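Long-range contacts in Nadp(h)-dependent ketose reductase (PDB 1E3J), which probably reduces fructose with NADPH, as a ketose reductase (sorbitol dehydrogenase) of the zinc-containing alcohol dehydrogenase family: residues P140-L145 against M307-R312; G181-L186 against K316-H321. All coordinates share one frame; numbering follows the deposited sequence.

Interaction 1. Residues P140-L145 against M307-R312; sequences PDNVSL and MVASGR. With BO3 (boric acid), chain E.
With chi1 at 66°, Asn-142 sets its CG between its own backbone N and carbonyl carbon, and from there the amide reaches the C-terminal end of helix 301-309. Asn-142 ND2 gives a hydrogen bond to Ala-309 O at 2.9 Å. The oxygen takes it on a lone pair, in the carbonyl plane with a C=O...N angle of 135°, and lies close to the amide plane of Asn-142; the hydrogen bond is somewhat bent, with an N-H...O angle of 146°. Beside this polar link, Val-143 lays CG2 against the helix backbone, 3.7 Å from Ala-309 CA, and against Val-308 CG1 at 4.0 Å. Pro-140 CG closes on Ala-309 CB at 4.1 Å, and Val-143 CG2 touches the same methyl at 3.9 Å. A type I turn from Pro-140 to Val-143 brings all three residues to the same helix end, where a Schellman motif at Gly-311 stops the helix. Arg-87 braces the turn, hydrogen-bonded to Pro-140 O and Val-143 O; Ser-144, next along, is the N-cap of helix 145-149 and lies at the boric acid. The loop links strand 136-138 to helix 145-149, while Val-308 also packs on Leu-151 and Leu-154 of helix 151-164.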
# COMPACT_ATOMS: atom_id res chain seq x y z
N PRO A 140 2.66 -25.43 18.94
CA PRO A 140 3.45 -25.27 20.16
C PRO A 140 2.77 -26.14 21.20
O PRO A 140 1.61 -26.50 21.03
CB PRO A 140 3.24 -23.79 20.54
CG PRO A 140 2.66 -23.17 19.32
CD PRO A 140 1.84 -24.24 18.70
N ASP A 141 3.47 -26.41 22.31
CA ASP A 141 2.92 -27.25 23.38
C ASP A 141 1.61 -26.73 23.97
O ASP A 141 0.74 -27.51 24.35
CB ASP A 141 3.94 -27.40 24.52
N ASN A 142 1.44 -25.41 24.05
CA ASN A 142 0.21 -24.92 24.64
C ASN A 142 -0.96 -24.79 23.65
O ASN A 142 -1.97 -24.19 23.98
CB ASN A 142 0.47 -23.59 25.34
CG ASN A 142 0.85 -22.50 24.37
OD1 ASN A 142 1.48 -22.77 23.34
ND2 ASN A 142 0.48 -21.25 24.69
N VAL A 143 -0.83 -25.30 22.43
CA VAL A 143 -1.98 -25.24 21.51
C VAL A 143 -2.40 -26.68 21.20
O VAL A 143 -1.65 -27.44 20.62
CB VAL A 143 -1.66 -24.49 20.18
CG1 VAL A 143 -2.76 -24.76 19.17
CG2 VAL A 143 -1.58 -23.01 20.43
N SER A 144 -3.59 -27.04 21.63
CA SER A 144 -4.11 -28.38 21.42
C SER A 144 -4.50 -28.65 19.97
O SER A 144 -4.73 -27.72 19.18
CB SER A 144 -5.35 -28.57 22.27
OG SER A 144 -6.37 -27.75 21.72
N LEU A 145 -4.58 -29.93 19.62
CA LEU A 145 -4.94 -30.32 18.28
C LEU A 145 -6.31 -29.81 17.93
O LEU A 145 -6.57 -29.45 16.80
CB LEU A 145 -4.88 -31.82 18.14
CG LEU A 145 -3.42 -32.20 17.92
CD1 LEU A 145 -3.22 -33.65 18.35
CD2 LEU A 145 -3.07 -31.99 16.47
N MET A 307 -2.21 -15.91 17.36
CA MET A 307 -3.28 -15.36 18.21
C MET A 307 -3.68 -16.40 19.29
O MET A 307 -3.87 -16.07 20.46
CB MET A 307 -4.54 -14.98 17.40
CG MET A 307 -4.35 -13.85 16.41
SD MET A 307 -5.78 -13.69 15.34
CE MET A 307 -5.35 -12.29 14.35
N VAL A 308 -3.81 -17.65 18.90
CA VAL A 308 -4.19 -18.68 19.87
C VAL A 308 -3.04 -18.99 20.86
O VAL A 308 -3.27 -19.08 22.06
CB VAL A 308 -4.64 -19.97 19.15
CG1 VAL A 308 -5.00 -21.05 20.17
CG2 VAL A 308 -5.81 -19.65 18.24
N ALA A 309 -1.82 -19.13 20.34
CA ALA A 309 -0.64 -19.47 21.16
C ALA A 309 -0.29 -18.42 22.22
O ALA A 309 0.14 -18.76 23.32
CB ALA A 309 0.59 -19.72 20.24
N SER A 310 -0.48 -17.15 21.89
CA SER A 310 -0.17 -16.08 22.83
C SER A 310 -1.35 -15.82 23.78
O SER A 310 -1.25 -14.99 24.68
CB SER A 310 0.16 -14.80 22.06
OG SER A 310 -0.97 -14.38 21.30
N GLY A 311 -2.46 -16.51 23.58
CA GLY A 311 -3.61 -16.30 24.47
C GLY A 311 -4.55 -15.18 24.07
O GLY A 311 -5.42 -14.82 24.85
N ARG A 312 -4.41 -14.63 22.87
CA ARG A 312 -5.31 -13.53 22.46
C ARG A 312 -6.68 -13.98 21.97
O ARG A 312 -7.61 -13.19 21.92
CB ARG A 312 -4.70 -12.70 21.33
CG ARG A 312 -3.50 -11.90 21.74
CD ARG A 312 -3.04 -11.08 20.55
NE ARG A 312 -2.01 -10.13 20.91
CZ ARG A 312 -0.71 -10.41 20.89
NH1 ARG A 312 -0.29 -11.61 20.52
NH2 ARG A 312 0.16 -9.47 21.22
B BO3 E . -3.94 -32.93 22.22
O1 BO3 E . -3.03 -33.94 22.14
O2 BO3 E . -3.58 -31.73 22.67
O3 BO3 E . -5.21 -33.14 21.84

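Interaction 2. Residues G181-L186 against K316-H321; sequences GLVSVL and KQLVTH
Leu-318 pushes its two methyls against three side chains of helix 179-190, the first helix of the Rossmann-type nucleotide-binding fold, just past the glycine-rich turn. Leu-318 CD2 is shared: it lies 4.0 Å from Val-183 CG1, the Val-183 and Leu-318 side chains crossing at about a right angle, and 4.1 Å from Leu-186 CD1, which meets it tip to tip. Leu-318 CD1 lies 4.1 Å from Leu-182 CD1 instead, the two leucine side chains sliding past each other in opposite directions. Leu-182 and Leu-186 stand one helical turn apart, joined by the backbone bond from Leu-186 N to Leu-182 O, and both carry CG opposite the carbonyl carbon (chi1 -62° and -68°), beside the backbone N. The contact between the segments is thus essentially apolar and buried. Further out, Leu-318 closes a short 3-10 turn and is held by backbone hydrogen bonding to Lys-344, which ties it to strand 344-348. Leu-182 also packs on Val-207 and Ala-208 of helix 202-210. Gln-317 flanks the group, its OE1 bonded to Asn-210 and its NE2 to Asn-314 O; that same NE2 passes Leu-186 CD2 at 4.5 Å.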
# COMPACT_ATOMS: atom_id res chain seq x y z
N GLY A 181 -18.83 -15.00 12.04
CA GLY A 181 -18.94 -13.74 12.73
C GLY A 181 -18.11 -13.77 14.00
O GLY A 181 -17.40 -12.80 14.32
N LEU A 182 -18.15 -14.90 14.72
CA LEU A 182 -17.39 -15.01 15.96
C LEU A 182 -15.88 -14.98 15.70
O LEU A 182 -15.17 -14.30 16.43
CB LEU A 182 -17.77 -16.27 16.76
CG LEU A 182 -19.27 -16.23 17.19
CD1 LEU A 182 -19.68 -17.54 17.89
CD2 LEU A 182 -19.52 -15.01 18.10
N VAL A 183 -15.37 -15.68 14.68
CA VAL A 183 -13.90 -15.59 14.48
C VAL A 183 -13.53 -14.15 14.05
O VAL A 183 -12.47 -13.66 14.44
CB VAL A 183 -13.33 -16.64 13.48
CG1 VAL A 183 -13.51 -18.01 14.06
CG2 VAL A 183 -14.01 -16.59 12.14
N SER A 184 -14.41 -13.47 13.32
CA SER A 184 -14.14 -12.07 12.95
C SER A 184 -14.05 -11.22 14.21
O SER A 184 -13.25 -10.28 14.25
CB SER A 184 -15.23 -11.51 12.06
OG SER A 184 -15.22 -12.15 10.81
N VAL A 185 -14.85 -11.53 15.23
CA VAL A 185 -14.78 -10.74 16.46
C VAL A 185 -13.44 -10.98 17.11
O VAL A 185 -12.74 -10.03 17.51
CB VAL A 185 -15.92 -11.11 17.47
CG1 VAL A 185 -15.60 -10.55 18.87
CG2 VAL A 185 -17.26 -10.53 16.98
N LEU A 186 -13.09 -12.25 17.23
CA LEU A 186 -11.81 -12.65 17.81
C LEU A 186 -10.61 -12.02 17.06
O LEU A 186 -9.73 -11.41 17.69
CB LEU A 186 -11.70 -14.19 17.80
CG LEU A 186 -12.69 -14.93 18.76
CD1 LEU A 186 -12.68 -16.41 18.47
CD2 LEU A 186 -12.25 -14.68 20.20
N LYS A 316 -11.44 -22.33 21.41
CA LYS A 316 -12.01 -23.57 21.93
C LYS A 316 -13.47 -23.38 22.37
O LYS A 316 -14.29 -24.28 22.21
CB LYS A 316 -11.14 -24.13 23.08
CG LYS A 316 -11.18 -23.33 24.40
CD LYS A 316 -9.91 -23.55 25.28
CE LYS A 316 -9.60 -25.04 25.55
NZ LYS A 316 -8.30 -25.29 26.28
N GLN A 317 -13.80 -22.20 22.89
CA GLN A 317 -15.17 -21.95 23.33
C GLN A 317 -16.14 -22.02 22.16
O GLN A 317 -17.34 -21.90 22.36
CB GLN A 317 -15.30 -20.55 23.95
CG GLN A 317 -15.24 -19.41 22.91
CD GLN A 317 -15.05 -18.06 23.57
OE1 GLN A 317 -15.91 -17.62 24.33
NE2 GLN A 317 -13.90 -17.41 23.31
N LEU A 318 -15.64 -22.18 20.95
CA LEU A 318 -16.50 -22.21 19.77
C LEU A 318 -17.09 -23.58 19.52
O LEU A 318 -18.09 -23.74 18.83
CB LEU A 318 -15.71 -21.79 18.52
CG LEU A 318 -15.74 -20.35 17.98
CD1 LEU A 318 -16.14 -19.36 19.05
CD2 LEU A 318 -14.35 -20.01 17.40
N VAL A 319 -16.46 -24.60 20.06
CA VAL A 319 -16.98 -25.94 19.85
C VAL A 319 -18.22 -26.17 20.74
O VAL A 319 -18.10 -26.21 21.95
CB VAL A 319 -15.90 -26.95 20.20
CG1 VAL A 319 -16.41 -28.40 20.01
CG2 VAL A 319 -14.68 -26.67 19.33
N THR A 320 -19.42 -26.28 20.14
CA THR A 320 -20.61 -26.53 20.95
C THR A 320 -20.90 -28.04 21.00
O THR A 320 -21.38 -28.56 22.00
CB THR A 320 -21.88 -25.81 20.40
OG1 THR A 320 -21.95 -25.96 18.98
CG2 THR A 320 -21.85 -24.33 20.75
N HIS A 321 -20.58 -28.74 19.91
CA HIS A 321 -20.82 -30.17 19.82
C HIS A 321 -19.57 -30.93 19.41
O HIS A 321 -18.80 -30.45 18.56
CB HIS A 321 -21.89 -30.46 18.77
CG HIS A 321 -23.22 -29.85 19.07
ND1 HIS A 321 -23.43 -28.49 19.08
CD2 HIS A 321 -24.42 -30.42 19.35
CE1 HIS A 321 -24.71 -28.25 19.35
NE2 HIS A 321 -25.33 -29.40 19.52

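In the fold
Interactions 1 and 2 lie with centres about 15 Å apart, and 307-312 runs on within a few residues into 316-321, so one passage of chain serves both. It leaves helix 301-309 at the 140-145 loop, then meets helix 179-190 through Leu-318 before entering strand 319-324. Both lie near the zinc site of Cys-41, His-66 and Glu-67 without touching the metal: the Val-183 side chain is about 10 Å from the zinc and 9 Å from that of Glu-67. The side chain of Glu-152, a zinc-site residue not bound to metal in this chain, is about 8 Å from that of Val-183 and 11 Å from that of Val-308. Boric acid sits at Ser-144 and Leu-145, with Arg-87 and Arg-350.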